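Local coordinates for FMN-binding protein (Syntrophomonas wolfei subsp. wolfei, PDB 3IN6) that is a flavoprotein that binds flavin mononucleotide at the interface of a two-chain assembly, its reaction not established, at residues E20-L25 against D94-Y99; Y30-L35 against V84-N89. All coordinates share one frame; numbering follows the deposited sequence.

Contact 1 of 2, residues E20-L25 against D94-Y99; sequences EKARSL and DGIRVY. With FMN (flavin mononucleotide), chain E.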
ATOM      1  N   GLU A  20       8.320 -18.663   2.432  1.00 18.36           N
ATOM      2  CA  GLU A  20       7.216 -19.565   2.039  1.00 18.65           C
ATOM      3  C   GLU A  20       5.856 -18.908   2.124  1.00 18.75           C
ATOM      4  O   GLU A  20       5.030 -19.069   1.229  1.00 21.15           O
ATOM      5  CB  GLU A  20       7.277 -20.870   2.798  1.00 17.27           C
ATOM      6  CG  GLU A  20       8.564 -21.638   2.475  1.00 21.46           C
ATOM      7  CD  GLU A  20       8.734 -21.851   0.981  1.00 26.65           C
ATOM      8  OE1 GLU A  20       7.812 -22.404   0.346  1.00 29.97           O
ATOM      9  OE2 GLU A  20       9.786 -21.470   0.446  1.00 27.07           O
ATOM     10  N   LYS A  21       5.629 -18.140   3.177  1.00 19.17           N
ATOM     11  CA  LYS A  21       4.372 -17.424   3.320  1.00 20.26           C
ATOM     12  C   LYS A  21       4.215 -16.434   2.170  1.00 20.28           C
ATOM     13  O   LYS A  21       3.144 -16.302   1.604  1.00 19.33           O
ATOM     14  CB  LYS A  21       4.332 -16.688   4.647  1.00 21.16           C
ATOM     15  CG  LYS A  21       2.967 -16.165   5.009  1.00 25.85           C
ATOM     16  CD  LYS A  21       3.019 -15.613   6.413  1.00 34.05           C
ATOM     17  CE  LYS A  21       1.659 -15.377   6.976  1.00 35.95           C
ATOM     18  NZ  LYS A  21       1.758 -14.913   8.382  1.00 41.12           N
ATOM     19  N   ALA A  22       5.303 -15.757   1.820  1.00 19.69           N
ATOM     20  CA  ALA A  22       5.298 -14.808   0.718  1.00 19.54           C
ATOM     21  C   ALA A  22       4.999 -15.521  -0.602  1.00 21.13           C
ATOM     22  O   ALA A  22       4.167 -15.057  -1.388  1.00 22.19           O
ATOM     23  CB  ALA A  22       6.643 -14.084   0.645  1.00 16.03           C
ATOM     24  N   ARG A  23       5.677 -16.651  -0.830  1.00 20.95           N
ATOM     25  CA  ARG A  23       5.507 -17.451  -2.046  1.00 19.89           C
ATOM     26  C   ARG A  23       4.046 -17.763  -2.257  1.00 20.38           C
ATOM     27  O   ARG A  23       3.513 -17.524  -3.337  1.00 21.08           O
ATOM     28  CB  ARG A  23       6.269 -18.794  -1.968  1.00 16.30           C
ATOM     29  CG  ARG A  23       6.319 -19.545  -3.290  1.00  9.95           C
ATOM     30  CD  ARG A  23       7.071 -20.902  -3.215  1.00  8.50           C
ATOM     31  NE  ARG A  23       8.238 -20.794  -2.379  1.00 15.90           N
ATOM     32  CZ  ARG A  23       9.331 -20.127  -2.744  1.00 14.65           C
ATOM     33  NH1 ARG A  23       9.384 -19.541  -3.934  1.00 12.77           N
ATOM     34  NH2 ARG A  23      10.352 -20.048  -1.918  1.00 18.09           N
ATOM     35  N   SER A  24       3.409 -18.314  -1.227  1.00 21.04           N
ATOM     36  CA  SER A  24       2.001 -18.695  -1.319  1.00 21.05           C
ATOM     37  C   SER A  24       1.073 -17.530  -1.623  1.00 20.78           C
ATOM     38  O   SER A  24       0.262 -17.610  -2.546  1.00 22.12           O
ATOM     39  CB  SER A  24       1.533 -19.360  -0.033  1.00 20.52           C
ATOM     40  OG  SER A  24       2.083 -20.655   0.079  1.00 33.14           O
ATOM     41  N   LEU A  25       1.202 -16.452  -0.852  1.00 18.22           N
ATOM     42  CA  LEU A  25       0.306 -15.302  -0.992  1.00 18.97           C
ATOM     43  C   LEU A  25       0.524 -14.542  -2.305  1.00 18.25           C
ATOM     44  O   LEU A  25      -0.425 -14.108  -2.921  1.00 17.84           O
ATOM     45  CB  LEU A  25       0.433 -14.377   0.225  1.00 18.92           C
ATOM     46  CG  LEU A  25      -0.067 -14.966   1.546  1.00 20.00           C
ATOM     47  CD1 LEU A  25       0.427 -14.185   2.744  1.00 22.37           C
ATOM     48  CD2 LEU A  25      -1.590 -15.033   1.539  1.00 18.02           C
ATOM     49  N   ASP A  94      -4.768 -12.875   7.141  1.00 28.64           N
ATOM     50  CA  ASP A  94      -3.339 -13.084   6.951  1.00 24.99           C
ATOM     51  C   ASP A  94      -2.776 -12.072   5.949  1.00 20.85           C
ATOM     52  O   ASP A  94      -3.512 -11.283   5.370  1.00 17.18           O
ATOM     53  CB  ASP A  94      -3.101 -14.499   6.416  1.00 26.03           C
ATOM     54  CG  ASP A  94      -1.694 -14.990   6.661  1.00 31.99           C
ATOM     55  OD1 ASP A  94      -1.162 -14.751   7.771  1.00 37.09           O
ATOM     56  OD2 ASP A  94      -1.130 -15.639   5.754  1.00 39.67           O
ATOM     57  N   GLY A  95      -1.468 -12.086   5.741  1.00 19.44           N
ATOM     58  CA  GLY A  95      -0.858 -11.169   4.776  1.00 19.14           C
ATOM     59  C   GLY A  95       0.649 -11.166   4.830  1.00 16.89           C
ATOM     60  O   GLY A  95       1.241 -11.829   5.644  1.00 20.45           O
ATOM     61  N   ILE A  96       1.278 -10.388   3.970  1.00 20.25           N
ATOM     62  CA  ILE A  96       2.740 -10.327   3.942  1.00 16.47           C
ATOM     63  C   ILE A  96       3.157  -9.028   3.287  1.00 19.39           C
ATOM     64  O   ILE A  96       2.366  -8.412   2.542  1.00 21.09           O
ATOM     65  CB  ILE A  96       3.299 -11.511   3.107  1.00 17.31           C
ATOM     66  CG1 ILE A  96       4.813 -11.728   3.312  1.00 19.44           C
ATOM     67  CG2 ILE A  96       2.939 -11.327   1.597  1.00 10.00           C
ATOM     68  CD1 ILE A  96       5.223 -12.272   4.692  1.00 15.60           C
ATOM     69  N   ARG A  97       4.389  -8.605   3.569  1.00 18.45           N
ATOM     70  CA  ARG A  97       4.976  -7.446   2.929  1.00 16.93           C
ATOM     71  C   ARG A  97       6.258  -7.897   2.300  1.00 17.47           C
ATOM     72  O   ARG A  97       7.117  -8.465   2.984  1.00 18.05           O
ATOM     73  CB  ARG A  97       5.265  -6.332   3.916  1.00 17.50           C
ATOM     74  CG  ARG A  97       4.047  -5.587   4.365  1.00 19.68           C
ATOM     75  CD  ARG A  97       4.391  -4.504   5.383  1.00 23.07           C
ATOM     76  NE  ARG A  97       4.951  -5.030   6.624  1.00 25.53           N
ATOM     77  CZ  ARG A  97       5.303  -4.273   7.663  1.00 24.50           C
ATOM     78  NH1 ARG A  97       5.153  -2.952   7.632  1.00 21.57           N
ATOM     79  NH2 ARG A  97       5.810  -4.837   8.748  1.00 26.78           N
ATOM     80  N   VAL A  98       6.384  -7.664   0.993  1.00 16.73           N
ATOM     81  CA  VAL A  98       7.584  -8.024   0.273  1.00 19.32           C
ATOM     82  C   VAL A  98       8.212  -6.769  -0.344  1.00 18.72           C
ATOM     83  O   VAL A  98       7.643  -6.169  -1.264  1.00 20.31           O
ATOM     84  CB  VAL A  98       7.277  -9.037  -0.842  1.00 21.82           C
ATOM     85  CG1 VAL A  98       8.549  -9.502  -1.473  1.00 12.75           C
ATOM     86  CG2 VAL A  98       6.456 -10.251  -0.314  1.00 12.54           C
ATOM     87  N   TYR A  99       9.403  -6.405   0.139  1.00 21.77           N
ATOM     88  CA  TYR A  99      10.140  -5.232  -0.326  1.00 19.30           C
ATOM     89  C   TYR A  99      11.036  -5.575  -1.489  1.00 21.95           C
ATOM     90  O   TYR A  99      11.807  -6.536  -1.431  1.00 22.71           O
ATOM     91  CB  TYR A  99      10.969  -4.640   0.812  1.00 22.98           C
ATOM     92  CG  TYR A  99      10.126  -4.210   1.980  1.00 22.27           C
ATOM     93  CD1 TYR A  99       9.660  -5.135   2.892  1.00 13.94           C
ATOM     94  CD2 TYR A  99       9.812  -2.878   2.187  1.00 26.85           C
ATOM     95  CE1 TYR A  99       8.912  -4.768   3.958  1.00 18.70           C
ATOM     96  CE2 TYR A  99       9.029  -2.501   3.257  1.00 21.42           C
ATOM     97  CZ  TYR A  99       8.599  -3.448   4.147  1.00 19.55           C
ATOM     98  OH  TYR A  99       7.824  -3.106   5.223  1.00 21.35           O
TER
HETATM   99  N1  FMN E 148      -0.658   1.110  14.201  1.00 50.35           N
HETATM  100  C2  FMN E 148      -0.788   2.461  14.406  1.00 48.24           C
HETATM  101  O2  FMN E 148       0.183   3.104  14.816  1.00 51.36           O
HETATM  102  N3  FMN E 148      -2.001   3.082  14.137  1.00 54.04           N
HETATM  103  C4  FMN E 148      -3.082   2.344  13.673  1.00 47.72           C
HETATM  104  O4  FMN E 148      -4.161   2.893  13.446  1.00 50.66           O
HETATM  105  C4A FMN E 148      -2.947   0.978  13.473  1.00 49.15           C
HETATM  106  N5  FMN E 148      -4.018   0.233  13.013  1.00 44.55           N
HETATM  107  C5A FMN E 148      -3.876  -1.126  12.821  1.00 45.52           C
HETATM  108  C6  FMN E 148      -4.975  -1.846  12.357  1.00 50.44           C
HETATM  109  C7  FMN E 148      -4.874  -3.215  12.146  1.00 50.83           C
HETATM  110  C7M FMN E 148      -6.073  -3.970  11.645  1.00 51.93           C
HETATM  111  C8  FMN E 148      -3.664  -3.865  12.393  1.00 47.21           C
HETATM  112  C8M FMN E 148      -3.544  -5.345  12.159  1.00 47.67           C
HETATM  113  C9  FMN E 148      -2.559  -3.143  12.846  1.00 45.77           C
HETATM  114  C9A FMN E 148      -2.654  -1.760  13.073  1.00 47.63           C
HETATM  115  N10 FMN E 148      -1.565  -1.001  13.530  1.00 46.93           N
HETATM  116  C10 FMN E 148      -1.722   0.358  13.740  1.00 45.86           C
HETATM  117  C1' FMN E 148      -0.221  -1.616  13.851  1.00 51.72           C
HETATM  118  C2' FMN E 148       0.827  -1.400  12.757  1.00 54.11           C
HETATM  119  O2' FMN E 148       0.351  -1.881  11.528  1.00 43.20           O
HETATM  120  C3' FMN E 148       2.129  -2.104  13.159  1.00 52.25           C
HETATM  121  O3' FMN E 148       2.695  -1.375  14.235  1.00 50.63           O
HETATM  122  C4' FMN E 148       3.117  -2.252  11.992  1.00 49.31           C
HETATM  123  O4' FMN E 148       4.138  -3.181  12.290  1.00 54.48           O
HETATM  124  C5' FMN E 148       3.789  -0.935  11.670  1.00 47.30           C
HETATM  125  O5' FMN E 148       4.629  -1.096  10.562  1.00 42.57           O
HETATM  126  P   FMN E 148       5.973  -0.223  10.385  1.00 43.14           P
HETATM  127  O1P FMN E 148       5.610   1.240  10.301  1.00 43.18           O
HETATM  128  O2P FMN E 148       6.627  -0.660   9.095  1.00 43.61           O
HETATM  129  O3P FMN E 148       6.939  -0.468  11.536  1.00 47.16           O

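Contact 2 of 2, residues Y30-L35 against V84-N89; sequences YISTTL and VLLTDN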
ATOM      1  N   TYR A  30      -4.206 -12.678  -5.207  1.00 21.11           N
ATOM      2  CA  TYR A  30      -5.442 -12.137  -4.647  1.00 19.44           C
ATOM      3  C   TYR A  30      -5.675 -10.721  -5.170  1.00 19.07           C
ATOM      4  O   TYR A  30      -4.718  -9.985  -5.465  1.00 19.26           O
ATOM      5  CB  TYR A  30      -5.394 -12.109  -3.113  1.00 20.32           C
ATOM      6  CG  TYR A  30      -5.459 -13.467  -2.456  1.00 14.25           C
ATOM      7  CD1 TYR A  30      -6.670 -14.124  -2.302  1.00 16.91           C
ATOM      8  CD2 TYR A  30      -4.321 -14.073  -1.957  1.00 17.96           C
ATOM      9  CE1 TYR A  30      -6.732 -15.364  -1.692  1.00 14.55           C
ATOM     10  CE2 TYR A  30      -4.371 -15.305  -1.346  1.00 13.64           C
ATOM     11  CZ  TYR A  30      -5.582 -15.942  -1.212  1.00 17.67           C
ATOM     12  OH  TYR A  30      -5.627 -17.169  -0.618  1.00 13.19           O
ATOM     13  N   ILE A  31      -6.945 -10.356  -5.304  1.00 18.33           N
ATOM     14  CA  ILE A  31      -7.340  -9.010  -5.724  1.00 18.88           C
ATOM     15  C   ILE A  31      -6.710  -8.015  -4.751  1.00 18.25           C
ATOM     16  O   ILE A  31      -6.163  -6.985  -5.155  1.00 17.75           O
ATOM     17  CB  ILE A  31      -8.874  -8.830  -5.685  1.00 19.22           C
ATOM     18  CG1 ILE A  31      -9.570  -9.776  -6.662  1.00 21.50           C
ATOM     19  CG2 ILE A  31      -9.278  -7.411  -6.045  1.00 19.72           C
ATOM     20  CD1 ILE A  31     -11.104  -9.705  -6.601  1.00 22.76           C
ATOM     21  N   SER A  32      -6.734  -8.377  -3.468  1.00 16.94           N
ATOM     22  CA  SER A  32      -6.223  -7.529  -2.404  1.00 16.03           C
ATOM     23  C   SER A  32      -4.696  -7.601  -2.292  1.00 16.15           C
ATOM     24  O   SER A  32      -4.150  -7.976  -1.252  1.00 14.77           O
ATOM     25  CB  SER A  32      -6.873  -7.942  -1.090  1.00 14.98           C
ATOM     26  OG  SER A  32      -6.310  -9.156  -0.662  1.00 15.37           O
ATOM     27  N   THR A  33      -4.027  -7.256  -3.389  1.00 17.29           N
ATOM     28  CA  THR A  33      -2.583  -7.212  -3.477  1.00 16.51           C
ATOM     29  C   THR A  33      -2.194  -5.850  -4.068  1.00 16.56           C
ATOM     30  O   THR A  33      -2.769  -5.440  -5.078  1.00 16.27           O
ATOM     31  CB  THR A  33      -2.069  -8.311  -4.420  1.00 17.75           C
ATOM     32  OG1 THR A  33      -2.523  -9.589  -3.966  1.00 20.06           O
ATOM     33  CG2 THR A  33      -0.558  -8.305  -4.482  1.00 15.59           C
ATOM     34  N   THR A  34      -1.205  -5.175  -3.477  1.00 16.50           N
ATOM     35  CA  THR A  34      -0.796  -3.855  -3.939  1.00 15.83           C
ATOM     36  C   THR A  34       0.711  -3.693  -4.050  1.00 16.42           C
ATOM     37  O   THR A  34       1.472  -4.474  -3.453  1.00 15.29           O
ATOM     38  CB  THR A  34      -1.263  -2.724  -2.962  1.00 17.59           C
ATOM     39  OG1 THR A  34      -0.553  -2.832  -1.708  1.00 16.40           O
ATOM     40  CG2 THR A  34      -2.767  -2.752  -2.752  1.00 14.24           C
ATOM     41  N   LEU A  35       1.119  -2.664  -4.801  1.00 16.18           N
ATOM     42  CA  LEU A  35       2.540  -2.297  -4.987  1.00 17.56           C
ATOM     43  C   LEU A  35       2.646  -0.789  -4.705  1.00 17.33           C
ATOM     44  O   LEU A  35       2.025   0.036  -5.387  1.00 17.05           O
ATOM     45  CB  LEU A  35       3.042  -2.643  -6.397  1.00 17.44           C
ATOM     46  CG  LEU A  35       4.461  -2.135  -6.780  1.00 18.03           C
ATOM     47  CD1 LEU A  35       5.492  -2.692  -5.805  1.00 16.76           C
ATOM     48  CD2 LEU A  35       4.843  -2.523  -8.243  1.00  4.94           C
ATOM     49  N   VAL A  84       0.273  -8.098   0.382  1.00 16.20           N
ATOM     50  CA  VAL A  84      -0.942  -8.899   0.221  1.00 13.38           C
ATOM     51  C   VAL A  84      -1.567  -8.838   1.601  1.00 16.93           C
ATOM     52  O   VAL A  84      -0.842  -8.956   2.607  1.00 18.10           O
ATOM     53  CB  VAL A  84      -0.666 -10.361  -0.112  1.00 14.43           C
ATOM     54  CG1 VAL A  84      -1.992 -11.199  -0.064  1.00  4.83           C
ATOM     55  CG2 VAL A  84       0.018 -10.495  -1.449  1.00 15.57           C
ATOM     56  N   LEU A  85      -2.898  -8.718   1.645  1.00 15.75           N
ATOM     57  CA  LEU A  85      -3.638  -8.582   2.883  1.00 14.15           C
ATOM     58  C   LEU A  85      -4.983  -9.298   2.745  1.00 13.77           C
ATOM     59  O   LEU A  85      -5.812  -8.918   1.931  1.00 12.66           O
ATOM     60  CB  LEU A  85      -3.894  -7.103   3.160  1.00 14.04           C
ATOM     61  CG  LEU A  85      -4.475  -6.745   4.524  1.00 18.71           C
ATOM     62  CD1 LEU A  85      -3.494  -7.122   5.620  1.00 20.56           C
ATOM     63  CD2 LEU A  85      -4.798  -5.257   4.582  1.00 18.13           C
ATOM     64  N   LEU A  86      -5.177 -10.356   3.500  1.00 14.09           N
ATOM     65  CA  LEU A  86      -6.446 -11.066   3.457  1.00 16.84           C
ATOM     66  C   LEU A  86      -7.246 -10.650   4.667  1.00 20.17           C
ATOM     67  O   LEU A  86      -6.712 -10.584   5.776  1.00 20.92           O
ATOM     68  CB  LEU A  86      -6.233 -12.582   3.416  1.00 14.88           C
ATOM     69  CG  LEU A  86      -5.686 -13.102   2.078  1.00 13.85           C
ATOM     70  CD1 LEU A  86      -5.344 -14.575   2.130  1.00  2.88           C
ATOM     71  CD2 LEU A  86      -6.654 -12.819   0.912  1.00  5.33           C
ATOM     72  N   THR A  87      -8.509 -10.312   4.425  1.00 25.27           N
ATOM     73  CA  THR A  87      -9.467  -9.979   5.473  1.00 27.77           C
ATOM     74  C   THR A  87     -10.800 -10.631   5.064  1.00 30.60           C
ATOM     75  O   THR A  87     -11.204 -10.552   3.902  1.00 32.57           O
ATOM     76  CB  THR A  87      -9.625  -8.454   5.655  1.00 28.06           C
ATOM     77  OG1 THR A  87     -10.250  -7.888   4.501  1.00 28.17           O
ATOM     78  CG2 THR A  87      -8.266  -7.785   5.858  1.00 27.53           C
ATOM     79  N   ASP A  88     -11.463 -11.298   6.001  1.00 32.13           N
ATOM     80  CA  ASP A  88     -12.723 -11.976   5.714  1.00 33.84           C
ATOM     81  C   ASP A  88     -13.811 -11.323   6.539  1.00 35.76           C
ATOM     82  O   ASP A  88     -13.786 -11.408   7.763  1.00 35.63           O
ATOM     83  N   ASN A  89     -14.756 -10.667   5.868  1.00 38.15           N
ATOM     84  CA  ASN A  89     -15.853  -9.975   6.551  1.00 40.42           C
ATOM     85  C   ASN A  89     -15.310  -9.014   7.607  1.00 41.83           C
ATOM     86  O   ASN A  89     -15.747  -9.027   8.758  1.00 42.51           O
TER

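Contact 1 of 2, residues E20-L25 against D94-Y99
Helix 2-28 lies across one face of the antiparallel sheet, and here its segment 20-25 crosses segment 94-99 of strand 92-106 at 104°, the segment axes 8.3 Å apart at their closest. Ala22 sits over the strand, its CB 4.0 Å from Ile96 CG1 and equally close to Val98 CG2, so a single methyl spans two residues on the same side of the strand. Leu25 sends CD1 down beside the backbone of Gly95, with Leu25 CD1 3.7 Å from Gly95 C, and on to Ile96, whose CB is 3.9 Å from that methyl. At the edge of this apolar patch Lys21 runs out fully extended, with CG anti to the backbone N (chi1 -168°), and meets Asp94 coming from the opposite direction. Lys21 NZ and Asp94 OD1 form a salt bridge of 3.0 Å, the hydrogen bond within it weak. From the sheet's other face Arg97 donates NH1 to FMN O2P (3.1 Å, 145°), with the phosphate at the edge of the guanidinium; the same NH1 also bonds Ile46 O of the second subunit. One strand thus offers hydrocarbon to the helix and positive charge to the phosphate, which would help offset the charge of the cofactor at the subunit interface.

Contact 2 of 2, residues Y30-L35 against V84-N89
Segments 30-35 and 84-89 run antiparallel, Thr33 and Val84 forming a non-hydrogen-bonded pair (CA to CA 4.4 Å), and next to it Leu85 N bonds Ser32 O at 3.2 Å. Ser32 also gives a bond back to the same residue: its OG donates to Leu85 O at 2.7 Å, from above the carbonyl plane. With chi1 at 74°, OG stands between the backbone N and the carbonyl carbon and is turned to that oxygen. Ser32 is the centre of an inverse gamma turn, through which the chain enters strand 33-38 beside strand 79-87. Just before the turn, the Tyr30 ring takes Leu86 CD2 over the centre of one face, a CH-pi contact of 3.5 Å to the centroid, 13° off the normal. Leu86 CD1 reaches further along the ring, 3.6 Å from Tyr30 CZ. Cut back to an alanine, Tyr30 would probably leave both methyls of Leu86 without their aromatic cover and a gap beside Val84 CG1. Thr33 OG1 donates to Tyr30 O at 2.7 Å, reaching back past the turn to the residue before it, and lies 3.7 Å from Val84 CG2. Ile31, in the same turn, touches a bound FMN.

How the contacts relate
From the N terminus, helix 2-28 supplies the first half of contact 1, and the chain then turns at once into strand 33-38, the first half of contact 2. Strand 79-87 comes back beside strand 33-38 and closes the inner loop; strand 92-106 follows it and closes the outer one under the helix, so contact 2 falls within contact 1. The two later strands are neighbours in the sheet, joined by Asp94 O to Leu86 N (2.7 Å) and Ile96 N to Val84 O (2.9 Å), both probable hydrogen bonds. Leu25, on the helix side of contact 1, also packs on Leu86 of contact 2. Both contacts also reach the second subunit.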